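Side-chain contacts in putative hyaluronoglucosaminidase (Clostridium perfringens, PDB 6PWI), which probably acts as a hexosaminidase of glycoside hydrolase family 84, this chain holding the N-terminal domain, the catalytic barrel and a helical region of a longer cell-wall-anchored protein: residues 32-37 and 159-164; 73-78 and 149-154; 501-506 and 617-622. One frame throughout, in Å; residues are numbered along the deposited sequence.

Contact 1 (32-37 and 159-164)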
loop_
_atom_site.group_PDB
_atom_site.type_symbol
_atom_site.label_atom_id
_atom_site.label_comp_id
_atom_site.label_asym_id
_atom_site.label_seq_id
_atom_site.Cartn_x
_atom_site.Cartn_y
_atom_site.Cartn_z
ATOM N N ASP A 32 0.429 16.668 -21.730
ATOM C CA ASP A 32 -0.393 16.014 -22.791
ATOM C C ASP A 32 -0.284 14.491 -22.680
ATOM O O ASP A 32 -1.176 13.772 -23.130
ATOM C CB ASP A 32 0.008 16.518 -24.182
ATOM C CG ASP A 32 -1.160 16.700 -25.141
ATOM O OD1 ASP A 32 -2.108 15.882 -25.090
ATOM O OD2 ASP A 32 -1.114 17.666 -25.936
ATOM N N GLU A 33 0.814 14.008 -22.075
ATOM C CA GLU A 33 1.093 12.585 -21.924
ATOM C C GLU A 33 0.322 12.007 -20.732
ATOM O O GLU A 33 -0.103 12.738 -19.841
ATOM C CB GLU A 33 2.607 12.372 -21.872
ATOM C CG GLU A 33 3.290 12.814 -23.160
ATOM C CD GLU A 33 4.813 12.842 -23.194
ATOM O OE1 GLU A 33 5.383 12.978 -24.304
ATOM O OE2 GLU A 33 5.434 12.736 -22.120
ATOM N N TYR A 34 0.126 10.682 -20.730
ATOM C CA TYR A 34 -0.722 10.017 -19.749
ATOM C C TYR A 34 -0.015 9.885 -18.402
ATOM O O TYR A 34 1.191 9.639 -18.342
ATOM C CB TYR A 34 -1.167 8.640 -20.245
ATOM C CG TYR A 34 -1.817 8.659 -21.603
ATOM C CD1 TYR A 34 -2.933 9.448 -21.843
ATOM C CD2 TYR A 34 -1.317 7.899 -22.650
ATOM C CE1 TYR A 34 -3.535 9.487 -23.089
ATOM C CE2 TYR A 34 -1.913 7.920 -23.902
ATOM C CZ TYR A 34 -3.023 8.721 -24.123
ATOM O OH TYR A 34 -3.626 8.751 -25.348
ATOM N N GLU A 35 -0.798 10.054 -17.327
ATOM C CA GLU A 35 -0.338 9.788 -15.972
ATOM C C GLU A 35 -0.537 8.303 -15.671
ATOM O O GLU A 35 -1.667 7.816 -15.631
ATOM C CB GLU A 35 -1.075 10.686 -14.977
ATOM C CG GLU A 35 -0.805 10.343 -13.527
ATOM C CD GLU A 35 -1.487 11.280 -12.546
ATOM O OE1 GLU A 35 -1.122 12.474 -12.520
ATOM O OE2 GLU A 35 -2.396 10.819 -11.819
ATOM N N ILE A 36 0.583 7.599 -15.479
ATOM C CA ILE A 36 0.576 6.180 -15.173
ATOM C C ILE A 36 1.353 5.944 -13.880
ATOM O O ILE A 36 2.510 6.346 -13.768
ATOM C CB ILE A 36 1.169 5.376 -16.343
ATOM C CG1 ILE A 36 0.352 5.569 -17.621
ATOM C CG2 ILE A 36 1.292 3.907 -15.977
ATOM C CD1 ILE A 36 1.100 5.191 -18.874
ATOM N N TYR A 37 0.700 5.279 -12.917
ATOM C CA TYR A 37 1.337 4.857 -11.681
ATOM C C TYR A 37 1.210 3.345 -11.543
ATOM O O TYR A 37 0.150 2.790 -11.823
ATOM C CB TYR A 37 0.705 5.557 -10.475
ATOM C CG TYR A 37 1.227 6.945 -10.218
ATOM C CD1 TYR A 37 2.422 7.136 -9.541
ATOM C CD2 TYR A 37 0.541 8.067 -10.666
ATOM C CE1 TYR A 37 2.918 8.409 -9.311
ATOM C CE2 TYR A 37 1.025 9.348 -10.448
ATOM C CZ TYR A 37 2.219 9.517 -9.765
ATOM O OH TYR A 37 2.720 10.767 -9.526
ATOM N N ASN A 159 -8.721 4.905 -18.685
ATOM C CA ASN A 159 -9.535 5.602 -17.700
ATOM C C ASN A 159 -9.391 7.121 -17.826
ATOM O O ASN A 159 -10.160 7.862 -17.216
ATOM C CB ASN A 159 -9.237 5.144 -16.269
ATOM C CG ASN A 159 -10.085 3.970 -15.831
ATOM O OD1 ASN A 159 -11.258 3.883 -16.180
ATOM N ND2 ASN A 159 -9.501 3.064 -15.063
ATOM N N GLN A 160 -8.413 7.587 -18.613
ATOM C CA GLN A 160 -8.165 9.018 -18.706
ATOM C C GLN A 160 -8.310 9.508 -20.149
ATOM O O GLN A 160 -7.999 10.658 -20.441
ATOM C CB GLN A 160 -6.827 9.385 -18.058
ATOM C CG GLN A 160 -5.617 8.876 -18.826
ATOM C CD GLN A 160 -4.307 9.098 -18.109
ATOM O OE1 GLN A 160 -3.712 10.170 -18.175
ATOM N NE2 GLN A 160 -3.818 8.054 -17.455
ATOM N N LEU A 161 -8.810 8.649 -21.045
ATOM C CA LEU A 161 -9.006 9.034 -22.436
ATOM C C LEU A 161 -10.260 9.895 -22.569
ATOM O O LEU A 161 -11.350 9.476 -22.183
ATOM C CB LEU A 161 -9.106 7.780 -23.311
ATOM C CG LEU A 161 -7.779 7.124 -23.687
ATOM C CD1 LEU A 161 -7.998 5.986 -24.674
ATOM C CD2 LEU A 161 -6.803 8.143 -24.256
ATOM N N GLU A 162 -10.082 11.092 -23.143
ATOM C CA GLU A 162 -11.151 12.068 -23.300
ATOM C C GLU A 162 -12.241 11.490 -24.204
ATOM O O GLU A 162 -13.415 11.498 -23.836
ATOM C CB GLU A 162 -10.594 13.404 -23.807
ATOM N N GLY A 163 -11.835 10.972 -25.370
ATOM C CA GLY A 163 -12.755 10.396 -26.338
ATOM C C GLY A 163 -12.263 9.040 -26.832
ATOM O O GLY A 163 -11.995 8.148 -26.034
ATOM N N ASN A 164 -12.131 8.898 -28.153
ATOM C CA ASN A 164 -11.709 7.625 -28.712
ATOM C C ASN A 164 -10.374 7.785 -29.439
ATOM O O ASN A 164 -10.049 6.997 -30.326
ATOM C CB ASN A 164 -12.824 6.960 -29.529
ATOM C CG ASN A 164 -13.324 7.819 -30.673
ATOM O OD1 ASN A 164 -13.016 9.008 -30.754
ATOM N ND2 ASN A 164 -14.102 7.225 -31.563
#

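Contact 2 (73-78 and 149-154)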
loop_
_atom_site.group_PDB
_atom_site.type_symbol
_atom_site.label_atom_id
_atom_site.label_comp_id
_atom_site.label_asym_id
_atom_site.label_seq_id
_atom_site.Cartn_x
_atom_site.Cartn_y
_atom_site.Cartn_z
ATOM N N LEU A 73 -10.755 -7.636 -20.914
ATOM C CA LEU A 73 -12.165 -7.419 -21.189
ATOM C C LEU A 73 -12.721 -6.282 -20.329
ATOM O O LEU A 73 -13.575 -5.532 -20.798
ATOM C CB LEU A 73 -12.943 -8.732 -21.033
ATOM C CG LEU A 73 -12.507 -9.854 -21.981
ATOM C CD1 LEU A 73 -13.410 -11.074 -21.868
ATOM C CD2 LEU A 73 -12.437 -9.375 -23.422
ATOM N N GLU A 74 -12.218 -6.153 -19.090
ATOM C CA GLU A 74 -12.451 -4.997 -18.234
ATOM C C GLU A 74 -12.018 -3.727 -18.961
ATOM O O GLU A 74 -12.735 -2.729 -18.981
ATOM C CB GLU A 74 -11.566 -5.067 -16.990
ATOM C CG GLU A 74 -12.292 -5.356 -15.689
ATOM C CD GLU A 74 -11.432 -5.077 -14.462
ATOM O OE1 GLU A 74 -11.301 -3.891 -14.090
ATOM O OE2 GLU A 74 -10.868 -6.042 -13.894
ATOM N N VAL A 75 -10.821 -3.775 -19.550
ATOM C CA VAL A 75 -10.247 -2.611 -20.202
ATOM C C VAL A 75 -11.100 -2.216 -21.405
ATOM O O VAL A 75 -11.311 -1.028 -21.639
ATOM C CB VAL A 75 -8.766 -2.840 -20.560
ATOM C CG1 VAL A 75 -8.258 -1.851 -21.597
ATOM C CG2 VAL A 75 -7.892 -2.806 -19.316
ATOM N N LEU A 76 -11.606 -3.207 -22.150
ATOM C CA LEU A 76 -12.401 -2.921 -23.338
ATOM C C LEU A 76 -13.718 -2.238 -22.961
ATOM O O LEU A 76 -14.153 -1.312 -23.651
ATOM C CB LEU A 76 -12.661 -4.203 -24.135
ATOM C CG LEU A 76 -11.450 -4.822 -24.831
ATOM C CD1 LEU A 76 -11.890 -5.873 -25.835
ATOM C CD2 LEU A 76 -10.607 -3.762 -25.514
ATOM N N SER A 77 -14.342 -2.695 -21.866
ATOM C CA SER A 77 -15.661 -2.209 -21.488
ATOM C C SER A 77 -15.614 -0.799 -20.885
ATOM O O SER A 77 -16.647 -0.144 -20.783
ATOM C CB SER A 77 -16.381 -3.186 -20.597
ATOM O OG SER A 77 -15.787 -3.212 -19.314
ATOM N N ILE A 78 -14.418 -0.321 -20.515
ATOM C CA ILE A 78 -14.251 1.051 -20.055
ATOM C C ILE A 78 -14.652 2.012 -21.174
ATOM O O ILE A 78 -15.204 3.071 -20.893
ATOM C CB ILE A 78 -12.829 1.308 -19.501
ATOM C CG1 ILE A 78 -12.705 0.810 -18.055
ATOM C CG2 ILE A 78 -12.437 2.775 -19.618
ATOM C CD1 ILE A 78 -11.282 0.601 -17.584
ATOM N N TYR A 149 0.117 -7.075 -15.815
ATOM C CA TYR A 149 0.598 -5.741 -15.468
ATOM C C TYR A 149 0.533 -4.801 -16.676
ATOM O O TYR A 149 0.109 -3.650 -16.536
ATOM C CB TYR A 149 1.999 -5.774 -14.848
ATOM C CG TYR A 149 2.142 -6.729 -13.690
ATOM C CD1 TYR A 149 1.137 -6.858 -12.742
ATOM C CD2 TYR A 149 3.277 -7.514 -13.548
ATOM C CE1 TYR A 149 1.246 -7.751 -11.689
ATOM C CE2 TYR A 149 3.404 -8.406 -12.493
ATOM C CZ TYR A 149 2.385 -8.525 -11.562
ATOM O OH TYR A 149 2.497 -9.403 -10.520
ATOM N N GLY A 150 0.947 -5.299 -17.854
ATOM C CA GLY A 150 0.852 -4.535 -19.087
ATOM C C GLY A 150 -0.569 -4.032 -19.333
ATOM O O GLY A 150 -0.781 -2.857 -19.637
ATOM N N ILE A 151 -1.541 -4.932 -19.161
ATOM C CA ILE A 151 -2.937 -4.621 -19.415
ATOM C C ILE A 151 -3.455 -3.632 -18.368
ATOM O O ILE A 151 -4.332 -2.821 -18.670
ATOM C CB ILE A 151 -3.778 -5.912 -19.484
ATOM C CG1 ILE A 151 -3.287 -6.845 -20.596
ATOM C CG2 ILE A 151 -5.257 -5.590 -19.635
ATOM C CD1 ILE A 151 -3.850 -8.243 -20.515
ATOM N N THR A 152 -2.902 -3.698 -17.148
ATOM C CA THR A 152 -3.249 -2.765 -16.087
ATOM C C THR A 152 -2.788 -1.360 -16.474
ATOM O O THR A 152 -3.492 -0.387 -16.216
ATOM C CB THR A 152 -2.716 -3.207 -14.713
ATOM O OG1 THR A 152 -3.291 -4.468 -14.361
ATOM C CG2 THR A 152 -3.012 -2.212 -13.608
ATOM N N SER A 153 -1.614 -1.257 -17.107
ATOM C CA SER A 153 -1.176 0.040 -17.595
ATOM C C SER A 153 -2.159 0.572 -18.633
ATOM O O SER A 153 -2.477 1.759 -18.607
ATOM C CB SER A 153 0.229 0.014 -18.101
ATOM O OG SER A 153 1.138 -0.072 -17.012
ATOM N N LEU A 154 -2.680 -0.314 -19.500
ATOM C CA LEU A 154 -3.696 0.082 -20.471
ATOM C C LEU A 154 -4.966 0.557 -19.764
ATOM O O LEU A 154 -5.639 1.465 -20.250
ATOM C CB LEU A 154 -4.015 -1.077 -21.418
ATOM C CG LEU A 154 -3.011 -1.330 -22.540
ATOM C CD1 LEU A 154 -3.399 -2.580 -23.324
ATOM C CD2 LEU A 154 -2.897 -0.119 -23.460
#

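Contact 3 (501-506 and 617-622)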
loop_
_atom_site.group_PDB
_atom_site.type_symbol
_atom_site.label_atom_id
_atom_site.label_comp_id
_atom_site.label_asym_id
_atom_site.label_seq_id
_atom_site.Cartn_x
_atom_site.Cartn_y
_atom_site.Cartn_z
ATOM N N GLU A 501 4.087 32.348 11.006
ATOM C CA GLU A 501 4.102 33.773 10.723
ATOM C C GLU A 501 2.999 34.489 11.503
ATOM O O GLU A 501 3.241 35.541 12.093
ATOM C CB GLU A 501 4.008 34.049 9.224
ATOM C CG GLU A 501 4.256 35.505 8.882
ATOM C CD GLU A 501 5.454 36.170 9.556
ATOM O OE1 GLU A 501 6.351 35.455 10.054
ATOM O OE2 GLU A 501 5.499 37.415 9.576
ATOM N N PHE A 502 1.787 33.921 11.510
ATOM C CA PHE A 502 0.714 34.541 12.270
ATOM C C PHE A 502 1.110 34.627 13.744
ATOM O O PHE A 502 0.867 35.637 14.397
ATOM C CB PHE A 502 -0.630 33.841 12.053
ATOM C CG PHE A 502 -1.792 34.551 12.700
ATOM C CD1 PHE A 502 -2.516 35.507 12.000
ATOM C CD2 PHE A 502 -2.136 34.292 14.018
ATOM C CE1 PHE A 502 -3.565 36.188 12.601
ATOM C CE2 PHE A 502 -3.185 34.973 14.621
ATOM C CZ PHE A 502 -3.897 35.918 13.912
ATOM N N THR A 503 1.752 33.574 14.258
ATOM C CA THR A 503 2.101 33.525 15.665
ATOM C C THR A 503 3.130 34.605 15.992
ATOM O O THR A 503 2.978 35.301 16.989
ATOM C CB THR A 503 2.525 32.114 16.096
ATOM O OG1 THR A 503 1.425 31.258 15.785
ATOM C CG2 THR A 503 2.848 32.015 17.571
ATOM N N ARG A 504 4.171 34.745 15.162
ATOM C CA ARG A 504 5.208 35.712 15.490
ATOM C C ARG A 504 4.643 37.127 15.410
ATOM O O ARG A 504 4.853 37.920 16.322
ATOM C CB ARG A 504 6.523 35.479 14.738
ATOM C CG ARG A 504 6.482 35.858 13.270
ATOM C CD ARG A 504 7.852 36.279 12.763
ATOM N NE ARG A 504 8.171 37.632 13.179
ATOM C CZ ARG A 504 7.668 38.741 12.639
ATOM N NH1 ARG A 504 6.799 38.684 11.644
ATOM N NH2 ARG A 504 8.036 39.913 13.115
ATOM N N ARG A 505 3.867 37.409 14.357
ATOM C CA ARG A 505 3.253 38.719 14.211
ATOM C C ARG A 505 2.462 39.071 15.471
ATOM O O ARG A 505 2.604 40.164 16.009
ATOM C CB ARG A 505 2.382 38.797 12.955
ATOM C CG ARG A 505 3.171 38.766 11.655
ATOM C CD ARG A 505 2.251 39.080 10.493
ATOM N NE ARG A 505 1.887 40.479 10.605
ATOM C CZ ARG A 505 2.440 41.463 9.909
ATOM N NH1 ARG A 505 2.045 42.709 10.102
ATOM N NH2 ARG A 505 3.375 41.195 9.018
ATOM N N LEU A 506 1.643 38.128 15.941
ATOM C CA LEU A 506 0.780 38.367 17.083
ATOM C C LEU A 506 1.631 38.586 18.329
ATOM O O LEU A 506 1.362 39.502 19.102
ATOM C CB LEU A 506 -0.163 37.174 17.251
ATOM C CG LEU A 506 -1.219 37.297 18.351
ATOM C CD1 LEU A 506 -2.203 38.428 18.059
ATOM C CD2 LEU A 506 -1.960 35.977 18.507
ATOM N N ILE A 617 -3.520 26.342 18.349
ATOM C CA ILE A 617 -4.702 26.641 19.137
ATOM C C ILE A 617 -4.270 26.982 20.564
ATOM O O ILE A 617 -4.814 27.899 21.178
ATOM C CB ILE A 617 -5.683 25.452 19.109
ATOM C CG1 ILE A 617 -6.364 25.306 17.750
ATOM C CG2 ILE A 617 -6.704 25.540 20.233
ATOM C CD1 ILE A 617 -7.293 24.113 17.662
ATOM N N LYS A 618 -3.292 26.229 21.084
ATOM C CA LYS A 618 -2.840 26.413 22.452
ATOM C C LYS A 618 -2.099 27.744 22.571
ATOM O O LYS A 618 -2.296 28.483 23.534
ATOM C CB LYS A 618 -2.000 25.216 22.907
ATOM C CG LYS A 618 -2.815 23.998 23.316
ATOM C CD LYS A 618 -1.969 22.761 23.484
ATOM C CE LYS A 618 -2.742 21.568 24.006
ATOM N NZ LYS A 618 -1.859 20.382 24.144
ATOM N N ASP A 619 -1.266 28.032 21.565
ATOM C CA ASP A 619 -0.510 29.267 21.472
ATOM C C ASP A 619 -1.460 30.463 21.442
ATOM O O ASP A 619 -1.280 31.412 22.201
ATOM C CB ASP A 619 0.405 29.256 20.246
ATOM C CG ASP A 619 1.822 28.779 20.528
ATOM O OD1 ASP A 619 2.154 28.578 21.722
ATOM O OD2 ASP A 619 2.601 28.637 19.544
ATOM N N LEU A 620 -2.461 30.418 20.555
ATOM C CA LEU A 620 -3.400 31.519 20.425
ATOM C C LEU A 620 -4.058 31.794 21.773
ATOM O O LEU A 620 -4.225 32.951 22.150
ATOM C CB LEU A 620 -4.452 31.190 19.364
ATOM C CG LEU A 620 -4.018 31.415 17.918
ATOM C CD1 LEU A 620 -5.008 30.781 16.949
ATOM C CD2 LEU A 620 -3.868 32.896 17.625
ATOM N N SER A 621 -4.415 30.728 22.499
ATOM C CA SER A 621 -5.225 30.895 23.693
ATOM C C SER A 621 -4.389 31.461 24.840
ATOM O O SER A 621 -4.941 32.087 25.742
ATOM C CB SER A 621 -5.965 29.634 24.066
ATOM O OG SER A 621 -5.124 28.750 24.787
ATOM N N LYS A 622 -3.066 31.248 24.787
ATOM C CA LYS A 622 -2.133 31.781 25.771
ATOM C C LYS A 622 -1.793 33.239 25.462
ATOM O O LYS A 622 -1.606 34.036 26.373
ATOM C CB LYS A 622 -0.829 30.981 25.788
ATOM C CG LYS A 622 -0.823 29.748 26.678
ATOM C CD LYS A 622 0.405 28.874 26.458
ATOM C CE LYS A 622 0.147 27.396 26.693
ATOM N NZ LYS A 622 0.904 26.546 25.739
HETATM O O HOH W 1 1.709 28.522 16.938
#

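Contact 1 (32-37 and 159-164)
Tyr34 and Gln160 bring the two irregular segments closest, their CA atoms 7.6 Å apart, and the backbones are joined through a side chain that crosses the gap. That side chain is the Gln160 amide, which grips both polar backbone atoms of Glu35. OE1 accepts from Glu35 N at 3.0 Å, while NE2 donates to Glu35 O at 2.8 Å. Both N-H groups point fairly straight at their acceptors, and Glu35 O lies close to the amide plane; the amide pairs with the N-H and C=O of Glu35 as a neighbouring strand would, and the two bonds fix its rotation. NE2 has a second acceptor in Ala156 O, on the last turns of helix 144-158. Gln160 reaches across from a first torsion of 69°, with CG wedged between backbone N and carbonyl carbon and the chain extended beyond it.

Here the N-terminal end of the chain is laid along the alpha/beta domain related to domain 2 of family 20 hydrolases, over the loop joining helix 144-158 to strand 165-175. The Tyr34 ring stands steeply to the Gln160 amide, the planes 74° apart, and OE1 lies at the ring edge, 3.8 Å from Tyr34 CD1. Farther out, Leu161 CD2 meets Tyr34 CE1 at 3.7 Å, coming at the ring obliquely, and the hydroxyl beyond it is hydrogen-bonded to Lys167 N. Glu35 sends its extended side chain away from Gln160, to a salt bridge with Lys460 and a hydrogen bond with Tyr461 OH, tying the N-terminal segment to helix 451-462, after the last barrel strand.

Contact 2 (73-78 and 149-154)
Val75 reaches from helix 66-78 against Ile151 and Leu154 of helix 144-158, two helices that lie over the mixed sheet of the N-terminal alpha/beta domain; Leu76 and Ile151 both rest on strand 94-100, on Phe96 and Ile98 respectively. Val75 works like a knob in a hole, since Lys155 and Phe158 complete the ring of side chains about it. Its first torsion of 162° sets CG1 opposite the backbone N and CG2 opposite the carbonyl carbon, and each methyl then has its own target. CG2 lies 3.8 Å from Ile151 CG2, the two side chains meeting at a slant, and also comes to 3.6 Å from Ile151 O, so it touches backbone as well as side chain. In Ile151 the branch that faces Val75 is the short one: with chi1 at -60° the CG2 methyl is turned opposite the backbone N. A polar link runs beside this apolar contact, from Arg71 NE to Thr152 OG1, and Glu74 OE1 has a long, weak ion pair with Lys155. Val75 CG1 takes the other direction, lying against Leu154 at its CB, 4.3 Å away.

Contact 3 (501-506 and 617-622)
Leu620 of helix 613-623 puts one methyl, CD2, against two side chains of helix 496-507 at once. Phe502 meets it with the edge of its ring, CE2 lying 3.7 Å from Leu620 CD2, with the methyl near the ring plane and not over a face. Leu506, one turn further on, touches the same methyl end to end: its CD2 is 3.7 Å from Leu620 CD2. In both pairs the side chains cross at about a right angle, so Leu620 runs across its two partners instead of lying alongside them. Phe502 and Leu506 share a first torsion, CG opposite the backbone N at -173° and -176°, which sends both off the helix in similar directions; Leu620 has its CG opposite the carbonyl carbon.

Segments 501-506 and 617-622 run nearly parallel, 13° between their directions, with 11.0 Å between their axes at closest approach. Their helices are two members of the helical bundle that follows the catalytic barrel. Helix 513-536 backs Phe502 through Tyr515, Ser516 and Ile519, while Tyr563 of helix 540-572 packs on Leu620.

A polar bridge lies beside this apolar cluster. Thr503 points toward the other helix and crosses Asp619 at about a right angle, its methyl CG2 3.9 Å from Asp619 OD2. A water donates to both, at 3.0 Å to Thr503 OG1 and 2.8 Å to Asp619 OD2. Thr503 OG1 is also hydrogen-bonded to Ile499 O one turn back, which holds the hydroxyl against its own helix and helps to fix where the methyl points. Further toward the C-terminus, Asn627 ND2 comes back to donate to Leu506 O.

Contacts 1 and 2 belong to the same N-terminal alpha/beta domain. Their centres lie 13 Å apart, and helix 144-158 connects them: it carries 149-154 and runs into the loop 159-164. Along the chain both segments of contact 2 fall between the two segments of contact 1, and the contacts touch, Ile36 packing on Ser153 and Asn159 on Ile78. Contact 3 follows in series, beyond the eight-stranded catalytic barrel, in the C-terminal helical bundle. Its centre is about 45 Å from that of contact 1 and 52 Å from that of contact 2. Contacts 1 and 2 thus pack the N-terminal domain internally and contact 3 the helical bundle, on either side of the barrel in the sequence, all away from Asp299, the predicted proton donor.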